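Local coordinates for aldehyde dehydrogenase family protein (Pseudomonas syringae pv. tomato, PDB 5IUV), which probably oxidises indole-3-acetaldehyde to the auxin indole-3-acetic acid, using NAD+ as the electron acceptor, at residues D282-A285 with A286-A290; L438-A441 with H442-R446; D58-R61 with A62-A66; T243-T246 with K247-K250; A7-E10 with Q11-Q14. One frame throughout, in Å; residues are numbered along the deposited sequence.

Contact 1 (D282-A285 with A286-A290)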
loop_
_atom_site.group_PDB
_atom_site.type_symbol
_atom_site.label_atom_id
_atom_site.label_comp_id
_atom_site.label_asym_id
_atom_site.label_seq_id
_atom_site.Cartn_x
_atom_site.Cartn_y
_atom_site.Cartn_z
ATOM N N ASP A 282 -11.803 -20.180 -27.439
ATOM C CA ASP A 282 -12.396 -21.507 -27.306
ATOM C C ASP A 282 -13.914 -21.389 -27.258
ATOM O O ASP A 282 -14.486 -21.146 -26.194
ATOM C CB ASP A 282 -11.868 -22.197 -26.042
ATOM C CG ASP A 282 -12.166 -23.692 -26.007
ATOM O OD1 ASP A 282 -13.166 -24.133 -26.614
ATOM O OD2 ASP A 282 -11.391 -24.427 -25.356
ATOM N N LEU A 283 -14.569 -21.551 -28.401
ATOM C CA LEU A 283 -16.014 -21.351 -28.449
ATOM C C LEU A 283 -16.772 -22.398 -27.641
ATOM O O LEU A 283 -17.845 -22.115 -27.121
ATOM C CB LEU A 283 -16.516 -21.354 -29.892
ATOM C CG LEU A 283 -16.529 -20.005 -30.613
ATOM C CD1 LEU A 283 -17.200 -20.152 -31.975
ATOM C CD2 LEU A 283 -17.239 -18.945 -29.780
ATOM N N GLN A 284 -16.231 -23.610 -27.544
ATOM C CA GLN A 284 -16.899 -24.648 -26.762
ATOM C C GLN A 284 -16.880 -24.278 -25.283
ATOM O O GLN A 284 -17.881 -24.419 -24.577
ATOM C CB GLN A 284 -16.245 -26.013 -26.982
ATOM C CG GLN A 284 -17.002 -27.157 -26.313
ATOM C CD GLN A 284 -18.408 -27.324 -26.861
ATOM O OE1 GLN A 284 -18.605 -27.446 -28.068
ATOM N NE2 GLN A 284 -19.393 -27.328 -25.973
ATOM N N ALA A 285 -15.735 -23.788 -24.822
ATOM C CA ALA A 285 -15.610 -23.295 -23.458
ATOM C C ALA A 285 -16.575 -22.135 -23.217
ATOM O O ALA A 285 -17.211 -22.058 -22.169
ATOM C CB ALA A 285 -14.176 -22.871 -23.178
ATOM N N ALA A 286 -16.695 -21.242 -24.194
ATOM C CA ALA A 286 -17.624 -20.118 -24.073
ATOM C C ALA A 286 -19.075 -20.606 -24.015
ATOM O O ALA A 286 -19.903 -20.046 -23.296
ATOM C CB ALA A 286 -17.437 -19.144 -25.226
ATOM N N ALA A 287 -19.380 -21.651 -24.776
ATOM C CA ALA A 287 -20.725 -22.225 -24.763
ATOM C C ALA A 287 -21.029 -22.905 -23.433
ATOM O O ALA A 287 -22.091 -22.680 -22.844
ATOM C CB ALA A 287 -20.895 -23.211 -25.910
ATOM N N ASP A 288 -20.113 -23.757 -22.974
ATOM C CA ASP A 288 -20.283 -24.423 -21.681
ATOM C C ASP A 288 -20.480 -23.405 -20.569
ATOM O O ASP A 288 -21.359 -23.557 -19.720
ATOM C CB ASP A 288 -19.079 -25.309 -21.347
ATOM C CG ASP A 288 -18.899 -26.443 -22.325
ATOM O OD1 ASP A 288 -19.874 -26.775 -23.031
ATOM O OD2 ASP A 288 -17.780 -27.003 -22.379
ATOM N N SER A 289 -19.652 -22.367 -20.581
ATOM C CA SER A 289 -19.700 -21.342 -19.545
ATOM C C SER A 289 -20.960 -20.494 -19.635
ATOM O O SER A 289 -21.506 -20.101 -18.614
ATOM C CB SER A 289 -18.460 -20.445 -19.610
ATOM O OG SER A 289 -17.303 -21.174 -19.233
ATOM N N ALA A 290 -21.431 -20.223 -20.849
ATOM C CA ALA A 290 -22.652 -19.441 -21.013
ATOM C C ALA A 290 -23.849 -20.187 -20.438
ATOM O O ALA A 290 -24.745 -19.582 -19.849
ATOM C CB ALA A 290 -22.886 -19.108 -22.475
#
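Gln284 and Asp288, one helical turn apart, are joined twice, through the backbone and through their side chains. Asp288 N donates to Gln284 O at 2.8 Å. On the outer surface of the helix, Gln284 NE2 reaches Asp288 OD1 at 3.0 Å. The bond lies close to the amide plane of Gln284 but meets OD1 from above the carboxylate plane, and the two flat groups are turned 47° against each other. A bend at chi2 (62°) in the Gln284 chain swings the amide forward along the helix, toward the carboxylate. Two residues before Gln284, Asp282 occupies the N-cap. Its OD1 accepts Ala285 N at 3.2 Å, again from above the carboxylate plane, and takes a weak second bond from Gln284 N. Its carbonyl is used too: Asp282 O receives Ala286 N at 3.0 Å. Leu283 O and Ala285 O then accept Ala287 N and Ser289 N, respectively, as the regular helical pattern sets in. The side facing the fold is made of small residues: Ala286 and Ser289 lie on Trp434 of strand 430-434, while Ala287 packs against Phe318 and Met321 of helix 312-326. The stretch thus opens the helix of the beta-alpha-beta unit formed by strand 273-276, helix 283-295 and strand 307-311. Two amides of the first turn, Gln284 N (weakly) and Ala285 N, are taken up by Asp282 OD1, and at the positive end of the helix dipole Asp282 would probably be favoured as an anion; Asp288 OD1 is instead engaged by Gln284 NE2.

Contact 2 (L438-A441 with H442-R446)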
loop_
_atom_site.group_PDB
_atom_site.type_symbol
_atom_site.label_atom_id
_atom_site.label_comp_id
_atom_site.label_asym_id
_atom_site.label_seq_id
_atom_site.Cartn_x
_atom_site.Cartn_y
_atom_site.Cartn_z
ATOM N N LEU A 438 -5.508 -9.140 -27.650
ATOM C CA LEU A 438 -4.973 -8.423 -26.489
ATOM C C LEU A 438 -5.656 -7.065 -26.276
ATOM O O LEU A 438 -6.172 -6.777 -25.190
ATOM C CB LEU A 438 -3.458 -8.221 -26.642
ATOM C CG LEU A 438 -2.769 -7.307 -25.622
ATOM C CD1 LEU A 438 -2.741 -7.968 -24.251
ATOM C CD2 LEU A 438 -1.342 -6.931 -26.073
ATOM N N SER A 439 -5.653 -6.236 -27.314
ATOM C CA SER A 439 -6.218 -4.895 -27.209
ATOM C C SER A 439 -7.716 -4.931 -26.958
ATOM O O SER A 439 -8.214 -4.223 -26.087
ATOM C CB SER A 439 -5.928 -4.073 -28.468
ATOM O OG SER A 439 -4.537 -3.849 -28.618
ATOM N N LYS A 440 -8.433 -5.745 -27.721
ATOM C CA LYS A 440 -9.885 -5.785 -27.581
ATOM C C LYS A 440 -10.283 -6.283 -26.200
ATOM O O LYS A 440 -11.270 -5.817 -25.644
ATOM C CB LYS A 440 -10.523 -6.664 -28.652
ATOM C CG LYS A 440 -12.043 -6.538 -28.726
ATOM C CD LYS A 440 -12.669 -7.717 -29.478
ATOM C CE LYS A 440 -12.237 -7.754 -30.923
ATOM N NZ LYS A 440 -12.748 -8.962 -31.627
ATOM N N ALA A 441 -9.522 -7.226 -25.645
ATOM C CA ALA A 441 -9.832 -7.737 -24.315
ATOM C C ALA A 441 -9.731 -6.640 -23.253
ATOM O O ALA A 441 -10.654 -6.448 -22.456
ATOM C CB ALA A 441 -8.921 -8.906 -23.959
ATOM N N HIS A 442 -8.617 -5.918 -23.241
ATOM C CA HIS A 442 -8.377 -4.931 -22.189
ATOM C C HIS A 442 -9.230 -3.673 -22.375
ATOM O O HIS A 442 -9.776 -3.140 -21.410
ATOM C CB HIS A 442 -6.893 -4.562 -22.133
ATOM C CG HIS A 442 -6.045 -5.594 -21.451
ATOM N ND1 HIS A 442 -6.072 -5.795 -20.087
ATOM C CD2 HIS A 442 -5.151 -6.485 -21.943
ATOM C CE1 HIS A 442 -5.231 -6.765 -19.768
ATOM N NE2 HIS A 442 -4.658 -7.198 -20.877
ATOM N N LEU A 443 -9.337 -3.193 -23.608
ATOM C CA LEU A 443 -10.142 -2.001 -23.874
ATOM C C LEU A 443 -11.627 -2.252 -23.618
ATOM O O LEU A 443 -12.330 -1.388 -23.080
ATOM C CB LEU A 443 -9.911 -1.517 -25.309
ATOM C CG LEU A 443 -8.483 -1.015 -25.550
ATOM C CD1 LEU A 443 -8.263 -0.579 -26.999
ATOM C CD2 LEU A 443 -8.148 0.114 -24.582
ATOM N N THR A 444 -12.116 -3.433 -23.987
ATOM C CA THR A 444 -13.527 -3.731 -23.752
ATOM C C THR A 444 -13.787 -3.878 -22.259
ATOM O O THR A 444 -14.745 -3.312 -21.735
ATOM C CB THR A 444 -13.988 -5.004 -24.479
ATOM O OG1 THR A 444 -13.782 -4.847 -25.888
ATOM C CG2 THR A 444 -15.472 -5.272 -24.209
ATOM N N ALA A 445 -12.924 -4.624 -21.575
ATOM C CA ALA A 445 -13.053 -4.797 -20.131
ATOM C C ALA A 445 -13.069 -3.444 -19.424
ATOM O O ALA A 445 -13.872 -3.202 -18.521
ATOM C CB ALA A 445 -11.917 -5.670 -19.590
ATOM N N ARG A 446 -12.182 -2.563 -19.858
ATOM C CA ARG A 446 -12.057 -1.231 -19.283
ATOM C C ARG A 446 -13.332 -0.403 -19.461
ATOM O O ARG A 446 -13.684 0.409 -18.600
ATOM C CB ARG A 446 -10.862 -0.519 -19.919
ATOM C CG ARG A 446 -10.523 0.824 -19.317
ATOM C CD ARG A 446 -9.259 1.402 -19.951
ATOM N NE ARG A 446 -8.036 0.730 -19.505
ATOM C CZ ARG A 446 -6.822 0.992 -19.986
ATOM N NH1 ARG A 446 -6.671 1.904 -20.936
ATOM N NH2 ARG A 446 -5.763 0.344 -19.522
#
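Helix 438-447 of the beta-alpha-beta unit made with strands 430-434 and 452-455 carries this contact, in which Leu438 and Lys440 meet His442 and Thr444 one turn on, at a place where four subunits come together. Leu438 CD1 touches the imidazole of His442 at its edge, in the ring plane, 3.7 Å from CD2. With CG of Leu438 anti to the backbone N (chi1 171°), the isobutyl group runs forward to that ring edge. His442 NE2 is hydrogen-bonded to the His442 NE2 of the second subunit, where the two rings meet at about 55°, and Leu438 of that subunit also packs against this ring. Ile495 of the fourth subunit and Leu150 of the third also pack against His442, so the imidazole is enclosed by the tetramer. Nearby, Ser439 O accepts Leu443 N at 2.9 Å, while Ser439 OG is bonded to Leu497 O of the third subunit. On the inward side, Ala441 and Ala445 rest on Val455 and Val453 of the adjoining strand. Lys440 and Thr444 run side by side and point the same way, with Lys440 CG 3.7 Å from Thr444 OG1. A single carbonyl serves both donors of the threonine: Thr444 N reaches Lys440 O at 3.0 Å from above the carbonyl plane, and Thr444 OG1 donates to the same Lys440 O at 2.7 Å.

Contact 3 (D58-R61 with A62-A66)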
loop_
_atom_site.group_PDB
_atom_site.type_symbol
_atom_site.label_atom_id
_atom_site.label_comp_id
_atom_site.label_asym_id
_atom_site.label_seq_id
_atom_site.Cartn_x
_atom_site.Cartn_y
_atom_site.Cartn_z
ATOM N N ASP A 58 -36.695 -7.792 19.877
ATOM C CA ASP A 58 -35.557 -8.692 19.799
ATOM C C ASP A 58 -34.337 -7.989 19.206
ATOM O O ASP A 58 -33.205 -8.245 19.630
ATOM C CB ASP A 58 -35.927 -9.934 18.987
ATOM C CG ASP A 58 -37.190 -10.598 19.503
ATOM O OD1 ASP A 58 -37.150 -11.176 20.612
ATOM O OD2 ASP A 58 -38.229 -10.520 18.815
ATOM N N ALA A 59 -34.571 -7.107 18.235
ATOM C CA ALA A 59 -33.512 -6.259 17.703
ATOM C C ALA A 59 -32.896 -5.428 18.822
ATOM O O ALA A 59 -31.679 -5.323 18.928
ATOM C CB ALA A 59 -34.045 -5.349 16.599
ATOM N N GLN A 60 -33.747 -4.838 19.656
ATOM C CA GLN A 60 -33.274 -4.051 20.789
ATOM C C GLN A 60 -32.391 -4.867 21.728
ATOM O O GLN A 60 -31.320 -4.411 22.129
ATOM C CB GLN A 60 -34.452 -3.469 21.568
ATOM C CG GLN A 60 -34.036 -2.665 22.795
ATOM C CD GLN A 60 -33.195 -1.436 22.445
ATOM O OE1 GLN A 60 -33.400 -0.791 21.414
ATOM N NE2 GLN A 60 -32.253 -1.105 23.316
ATOM N N ARG A 61 -32.831 -6.072 22.085
ATOM C CA ARG A 61 -32.048 -6.882 23.004
ATOM C C ARG A 61 -30.739 -7.329 22.360
ATOM O O ARG A 61 -29.704 -7.368 23.019
ATOM C CB ARG A 61 -32.835 -8.105 23.490
ATOM C CG ARG A 61 -32.104 -8.869 24.590
ATOM C CD ARG A 61 -33.043 -9.695 25.469
ATOM N NE ARG A 61 -33.562 -10.893 24.813
ATOM C CZ ARG A 61 -32.952 -12.076 24.831
ATOM N NH1 ARG A 61 -31.789 -12.217 25.458
ATOM N NH2 ARG A 61 -33.503 -13.121 24.221
ATOM N N ALA A 62 -30.783 -7.664 21.074
ATOM C CA ALA A 62 -29.575 -8.129 20.395
ATOM C C ALA A 62 -28.546 -7.001 20.279
ATOM O O ALA A 62 -27.338 -7.229 20.417
ATOM C CB ALA A 62 -29.917 -8.682 19.019
ATOM N N VAL A 63 -29.025 -5.786 20.025
ATOM C CA VAL A 63 -28.122 -4.656 19.841
ATOM C C VAL A 63 -27.526 -4.230 21.184
ATOM O O VAL A 63 -26.339 -3.901 21.264
ATOM C CB VAL A 63 -28.834 -3.466 19.157
ATOM C CG1 VAL A 63 -27.956 -2.218 19.194
ATOM C CG2 VAL A 63 -29.192 -3.822 17.708
ATOM N N GLU A 64 -28.336 -4.244 22.238
ATOM C CA GLU A 64 -27.804 -3.994 23.583
ATOM C C GLU A 64 -26.710 -5.002 23.929
ATOM O O GLU A 64 -25.683 -4.649 24.508
ATOM C CB GLU A 64 -28.911 -4.058 24.636
ATOM C CG GLU A 64 -29.866 -2.874 24.622
ATOM C CD GLU A 64 -30.953 -2.984 25.687
ATOM O OE1 GLU A 64 -30.748 -3.709 26.683
ATOM O OE2 GLU A 64 -32.013 -2.341 25.530
ATOM N N SER A 65 -26.946 -6.262 23.574
ATOM C CA SER A 65 -25.969 -7.326 23.768
ATOM C C SER A 65 -24.712 -7.088 22.933
ATOM O O SER A 65 -23.592 -7.190 23.434
ATOM C CB SER A 65 -26.602 -8.678 23.421
ATOM O OG SER A 65 -25.642 -9.716 23.337
ATOM N N ALA A 66 -24.905 -6.780 21.653
ATOM C CA ALA A 66 -23.792 -6.459 20.763
ATOM C C ALA A 66 -22.940 -5.308 21.307
ATOM O O ALA A 66 -21.709 -5.373 21.291
ATOM C CB ALA A 66 -24.309 -6.107 19.381
#
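Asp58 meets Ala62 through the backbone, its O accepting Ala62 N at 2.9 Å. Its carboxylate turns back instead, taking the amides of Ala32 and Asp55 and so tying the start of helix 56-72 to the preceding chain. Ala59 follows, with Val63 N bonded to Ala59 O at 2.9 Å. Val63 CG2 also leans on this carbonyl, only 3.2 Å from Ala59 O. Gln60 carries the side-chain link of the segment. From a CG anti to the backbone N (chi1 178°), the chain bends at chi2 so that the amide turns forward to Glu64. NE2 donates to Glu64 OE2 in a nearly straight bond lying close to the amide plane and using the anti lone pair of the oxygen, while the amide and carboxylate planes stand 65° apart. The modelled separation of Gln60 NE2 and Glu64 OE2, 2.5 Å, is unusually short for an N-H...O bond and its exact value is doubtful. The other end of the amide is held as well, Gln60 OE1 being bonded to His234 NE2. Arg61 closes the segment with its O accepting Ser65 N at 3.0 Å; Ser65 OG pairs with Gln25 and Asn218. Among its neighbours, the helix sets Ala59 and Val63 against helix 224-232, Ala62 and Ala66 against Val189 of strand 187-191, and Arg61 and Ser65 beside Ile24 of strand 22-24.

Contact 4 (T243-T246 with K247-K250). With NAD (nicotinamide-adenine-dinucleotide), chain C.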
loop_
_atom_site.group_PDB
_atom_site.type_symbol
_atom_site.label_atom_id
_atom_site.label_comp_id
_atom_site.label_asym_id
_atom_site.label_seq_id
_atom_site.Cartn_x
_atom_site.Cartn_y
_atom_site.Cartn_z
ATOM N N THR A 243 -27.238 -7.629 1.474
ATOM C CA THR A 243 -27.238 -8.279 0.175
ATOM C C THR A 243 -28.671 -8.711 -0.133
ATOM O O THR A 243 -29.302 -9.413 0.656
ATOM C CB THR A 243 -26.284 -9.483 0.137
ATOM O OG1 THR A 243 -24.934 -9.028 0.262
ATOM C CG2 THR A 243 -26.417 -10.208 -1.163
ATOM N N GLY A 244 -29.189 -8.265 -1.271
ATOM C CA GLY A 244 -30.565 -8.537 -1.625
ATOM C C GLY A 244 -30.990 -7.762 -2.854
ATOM O O GLY A 244 -30.164 -7.434 -3.705
ATOM N N SER A 245 -32.285 -7.484 -2.956
ATOM C CA SER A 245 -32.824 -6.772 -4.099
ATOM C C SER A 245 -32.465 -5.290 -4.062
ATOM O O SER A 245 -32.182 -4.719 -3.005
ATOM C CB SER A 245 -34.348 -6.933 -4.172
ATOM O OG SER A 245 -35.007 -6.233 -3.128
ATOM N N THR A 246 -32.475 -4.677 -5.236
ATOM C CA THR A 246 -32.219 -3.253 -5.355
ATOM C C THR A 246 -33.305 -2.449 -4.648
ATOM O O THR A 246 -33.022 -1.439 -4.013
ATOM C CB THR A 246 -32.123 -2.835 -6.833
ATOM O OG1 THR A 246 -30.949 -3.426 -7.412
ATOM C CG2 THR A 246 -32.033 -1.317 -6.959
ATOM N N LYS A 247 -34.547 -2.908 -4.745
ATOM C CA LYS A 247 -35.665 -2.216 -4.108
ATOM C C LYS A 247 -35.504 -2.064 -2.590
ATOM O O LYS A 247 -35.715 -0.979 -2.036
ATOM C CB LYS A 247 -36.972 -2.943 -4.407
ATOM C CG LYS A 247 -38.184 -2.316 -3.747
ATOM C CD LYS A 247 -39.366 -3.273 -3.750
ATOM C CE LYS A 247 -40.617 -2.614 -3.198
ATOM N NZ LYS A 247 -41.083 -1.520 -4.092
ATOM N N ILE A 248 -35.151 -3.153 -1.917
ATOM C CA ILE A 248 -34.950 -3.114 -0.472
ATOM C C ILE A 248 -33.660 -2.374 -0.126
ATOM O O ILE A 248 -33.590 -1.665 0.875
ATOM C CB ILE A 248 -34.912 -4.533 0.137
ATOM C CG1 ILE A 248 -36.243 -5.249 -0.105
ATOM C CG2 ILE A 248 -34.618 -4.472 1.636
ATOM C CD1 ILE A 248 -37.434 -4.531 0.501
ATOM N N ALA A 249 -32.643 -2.533 -0.964
ATOM C CA ALA A 249 -31.382 -1.829 -0.765
ATOM C C ALA A 249 -31.599 -0.319 -0.676
ATOM O O ALA A 249 -31.071 0.331 0.224
ATOM C CB ALA A 249 -30.394 -2.168 -1.888
ATOM N N LYS A 250 -32.394 0.229 -1.592
ATOM C CA LYS A 250 -32.738 1.647 -1.562
ATOM C C LYS A 250 -33.454 2.051 -0.275
ATOM O O LYS A 250 -33.196 3.121 0.271
ATOM C CB LYS A 250 -33.604 2.021 -2.774
ATOM C CG LYS A 250 -32.857 2.107 -4.094
ATOM C CD LYS A 250 -33.855 2.233 -5.229
ATOM C CE LYS A 250 -33.160 2.468 -6.539
ATOM N NZ LYS A 250 -34.131 2.524 -7.671
HETATM P PA NAD C . -34.708 -9.083 -0.616
HETATM O O1A NAD C . -34.313 -7.714 -1.020
HETATM O O2A NAD C . -36.194 -9.358 -0.730
HETATM O O5B NAD C . -34.239 -9.371 0.863
HETATM C C5B NAD C . -32.876 -9.591 1.282
HETATM C C4B NAD C . -32.870 -9.582 2.790
HETATM O O4B NAD C . -33.432 -8.336 3.255
HETATM C C3B NAD C . -33.649 -10.689 3.508
HETATM O O3B NAD C . -32.976 -11.095 4.695
HETATM C C2B NAD C . -34.977 -10.008 3.842
HETATM O O2B NAD C . -35.632 -10.612 4.954
HETATM C C1B NAD C . -34.500 -8.591 4.144
HETATM N N9A NAD C . -35.484 -7.521 4.002
HETATM C C8A NAD C . -36.610 -7.512 3.222
HETATM N N7A NAD C . -37.359 -6.447 3.372
HETATM C C5A NAD C . -36.661 -5.684 4.303
HETATM C C6A NAD C . -36.899 -4.407 4.851
HETATM N N6A NAD C . -37.986 -3.672 4.590
HETATM N N1A NAD C . -35.975 -3.913 5.710
HETATM C C2A NAD C . -34.907 -4.660 6.009
HETATM N N3A NAD C . -34.585 -5.879 5.566
HETATM C C4A NAD C . -35.506 -6.336 4.699
HETATM O O3 NAD C . -33.929 -10.146 -1.532
HETATM P PN NAD C . -33.955 -11.747 -1.647
HETATM O O1N NAD C . -35.194 -12.096 -2.382
HETATM O O2N NAD C . -33.726 -12.329 -0.305
HETATM O O5D NAD C . -32.644 -12.056 -2.506
HETATM C C5D NAD C . -32.620 -11.947 -3.946
HETATM C C4D NAD C . -31.895 -10.675 -4.309
HETATM O O4D NAD C . -30.551 -10.721 -3.777
HETATM C C3D NAD C . -31.717 -10.436 -5.803
HETATM O O3D NAD C . -32.047 -9.088 -6.122
HETATM C C2D NAD C . -30.227 -10.736 -6.000
HETATM O O2D NAD C . -29.587 -10.064 -7.082
HETATM C C1D NAD C . -29.614 -10.231 -4.674
HETATM N N1N NAD C . -28.260 -10.884 -4.426
HETATM C C2N NAD C . -27.147 -10.012 -4.508
HETATM C C3N NAD C . -25.875 -10.495 -4.239
HETATM C C7N NAD C . -24.640 -9.642 -4.379
HETATM O O7N NAD C . -24.718 -8.521 -4.925
HETATM N N7N NAD C . -23.495 -10.165 -4.014
HETATM C C4N NAD C . -25.725 -11.844 -3.913
HETATM C C5N NAD C . -26.829 -12.689 -3.871
HETATM C C6N NAD C . -28.094 -12.186 -4.126
#
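Ile248 and Ser245 converge on one phosphate oxygen of the bound NAD, and the isoleucine is in touch with the cofactor from its first side-chain carbon outward. Its CB lies 3.4 Å from NAD O1A. CG1, beside the backbone N (chi1 -62°), comes to 3.3 Å from the same O1A and also touches Ser245 OG. The other branch, CG2, packs against the adenine, 3.6 Å from NAD C5A. At the tip, CD1 lies against the adenine, 3.5 Å from NAD N7A. Ser245, the N-cap of helix 246-258, supplies the polar half. Its OG donates to NAD O1A at 2.7 Å, and Ser245 N reaches that oxygen at 2.8 Å, so two donors of one residue grip it. The hydroxyl also accepts Ile248 N in a weak capping bond of 3.3 Å. Its chi1 of 70° tucks OG between the backbone N and the carbonyl carbon, within reach of both partners. On the nicotinamide side, Thr243 CG2 lies against the ring. With the start of a helix turned toward the diphosphate, as in Rossmann-type dinucleotide sites, backbone amide, hydroxyl and probably the helix dipole together favour the negative charge there.

Contact 5 (A7-E10 with Q11-Q14)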
loop_
_atom_site.group_PDB
_atom_site.type_symbol
_atom_site.label_atom_id
_atom_site.label_comp_id
_atom_site.label_asym_id
_atom_site.label_seq_id
_atom_site.Cartn_x
_atom_site.Cartn_y
_atom_site.Cartn_z
ATOM N N ALA A 7 -29.697 -42.160 -1.061
ATOM C CA ALA A 7 -30.354 -42.823 0.062
ATOM C C ALA A 7 -29.725 -42.397 1.386
ATOM O O ALA A 7 -30.433 -42.196 2.380
ATOM C CB ALA A 7 -30.285 -44.333 -0.096
ATOM N N ASP A 8 -28.399 -42.266 1.392
ATOM C CA ASP A 8 -27.683 -41.752 2.559
ATOM C C ASP A 8 -28.183 -40.366 2.954
ATOM O O ASP A 8 -28.460 -40.106 4.129
ATOM C CB ASP A 8 -26.176 -41.687 2.301
ATOM C CG ASP A 8 -25.533 -43.056 2.223
ATOM O OD1 ASP A 8 -26.063 -44.003 2.841
ATOM O OD2 ASP A 8 -24.493 -43.176 1.541
ATOM N N TRP A 9 -28.295 -39.476 1.973
ATOM C CA TRP A 9 -28.717 -38.111 2.260
ATOM C C TRP A 9 -30.167 -38.066 2.718
ATOM O O TRP A 9 -30.531 -37.262 3.578
ATOM C CB TRP A 9 -28.519 -37.212 1.036
ATOM C CG TRP A 9 -27.087 -36.852 0.768
ATOM C CD1 TRP A 9 -26.356 -37.177 -0.334
ATOM C CD2 TRP A 9 -26.218 -36.088 1.616
ATOM N NE1 TRP A 9 -25.082 -36.667 -0.226
ATOM C CE2 TRP A 9 -24.975 -35.991 0.962
ATOM C CE3 TRP A 9 -26.373 -35.475 2.866
ATOM C CZ2 TRP A 9 -23.890 -35.306 1.513
ATOM C CZ3 TRP A 9 -25.293 -34.792 3.411
ATOM C CH2 TRP A 9 -24.070 -34.714 2.735
ATOM N N GLU A 10 -30.999 -38.937 2.151
ATOM C CA GLU A 10 -32.404 -38.998 2.541
ATOM C C GLU A 10 -32.551 -39.459 3.990
ATOM O O GLU A 10 -33.379 -38.936 4.735
ATOM C CB GLU A 10 -33.184 -39.917 1.598
ATOM C CG GLU A 10 -33.447 -39.300 0.222
ATOM C CD GLU A 10 -34.016 -40.301 -0.771
ATOM O OE1 GLU A 10 -33.889 -41.522 -0.531
ATOM O OE2 GLU A 10 -34.588 -39.868 -1.793
ATOM N N GLN A 11 -31.742 -40.434 4.386
ATOM C CA GLN A 11 -31.723 -40.896 5.768
ATOM C C GLN A 11 -31.246 -39.785 6.706
ATOM O O GLN A 11 -31.855 -39.529 7.741
ATOM C CB GLN A 11 -30.830 -42.128 5.902
ATOM C CG GLN A 11 -30.746 -42.679 7.313
ATOM C CD GLN A 11 -29.769 -43.824 7.414
ATOM O OE1 GLN A 11 -28.880 -43.962 6.574
ATOM N NE2 GLN A 11 -29.928 -44.659 8.437
ATOM N N ARG A 12 -30.163 -39.114 6.334
ATOM C CA ARG A 12 -29.644 -38.026 7.149
ATOM C C ARG A 12 -30.653 -36.899 7.303
ATOM O O ARG A 12 -30.802 -36.346 8.393
ATOM C CB ARG A 12 -28.344 -37.490 6.560
ATOM C CG ARG A 12 -27.164 -38.385 6.869
ATOM C CD ARG A 12 -25.951 -38.030 6.043
ATOM N NE ARG A 12 -24.789 -38.801 6.469
ATOM C CZ ARG A 12 -23.791 -38.307 7.195
ATOM N NH1 ARG A 12 -23.807 -37.033 7.569
ATOM N NH2 ARG A 12 -22.772 -39.083 7.537
ATOM N N ALA A 13 -31.350 -36.570 6.218
ATOM C CA ALA A 13 -32.355 -35.508 6.255
ATOM C C ALA A 13 -33.454 -35.840 7.261
ATOM O O ALA A 13 -33.900 -34.980 8.022
ATOM C CB ALA A 13 -32.949 -35.280 4.866
ATOM N N GLN A 14 -33.875 -37.098 7.277
ATOM C CA GLN A 14 -34.879 -37.555 8.225
ATOM C C GLN A 14 -34.348 -37.522 9.663
ATOM O O GLN A 14 -35.106 -37.325 10.609
ATOM C CB GLN A 14 -35.341 -38.971 7.859
ATOM C CG GLN A 14 -36.376 -39.578 8.794
ATOM C CD GLN A 14 -37.755 -38.960 8.641
ATOM O OE1 GLN A 14 -38.030 -38.262 7.664
ATOM N NE2 GLN A 14 -38.635 -39.223 9.606
HETATM O O HOH W 1 -25.938 -41.232 5.745
#
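Asp8 O is gripped by two donors, both leading to Arg12. The backbone bond comes from Arg12 N at 3.0 Å; the second donor is a water, which gives a proton to Asp8 O at 3.2 Å. That water in turn accepts from Arg12 NE at 2.8 Å, lying in the guanidinium plane at its edge, and so bridges side chain to backbone across one turn. Arg12 is placed for this by a CG beside the backbone N (chi1 -78°) and a chain extended as far as NE, which runs back along the helix past the Asp8 carbonyl; CG passes 3.5 Å from Asp8 O. On its way, Arg12 CD comes to 4.1 Å from Trp9 CE3. This is a loose apolar approach, with the guanidinium tilted 63° to the indole. The charged end goes further, Arg12 NH1 forming a salt bridge with Glu99 of helix 98-109. Although opposite in charge, the Asp8 carboxylate does not pair with this arginine; its OD2 takes Thr5 N just before the helix, as in one arm of a capping box. Trp9 O meanwhile accepts Ala13 N at 2.8 Å, and Ala13 packs on Leu107. The indole is buried against Leu103 of helix 98-109 and against Ile113 and Leu117 of helix 113-134, while Gln11 and Gln14 lie at the surface. Such a division into a buried aromatic side and a polar outer side is that of an amphipathic helix, here the N-terminal helix 6-15 laid against a pair of helices.

Overall arrangement
Along the chain the order is contact 5, contact 3, contact 4, contact 1 and contact 2, each on, or at the start of, a different helix and none touching another. Contact 4 is the most central, about 12 Å from the centre of the chain, and alone of the five holds the cofactor. Contact 3 lies about 24 Å from it, centre to centre, its helix packed against strand 187-191 of the sheet that includes strand 239-243. Contacts 1 and 2, about 19 Å apart between centres, belong to beta-alpha-beta units of the second sheet; strand 430-434, which opens the unit of contact 2, also packs against the helix of contact 1. Contact 2 faces three other subunits, and contact 4 also meets the fourth, so the cofactor-binding segment lies close to a subunit interface.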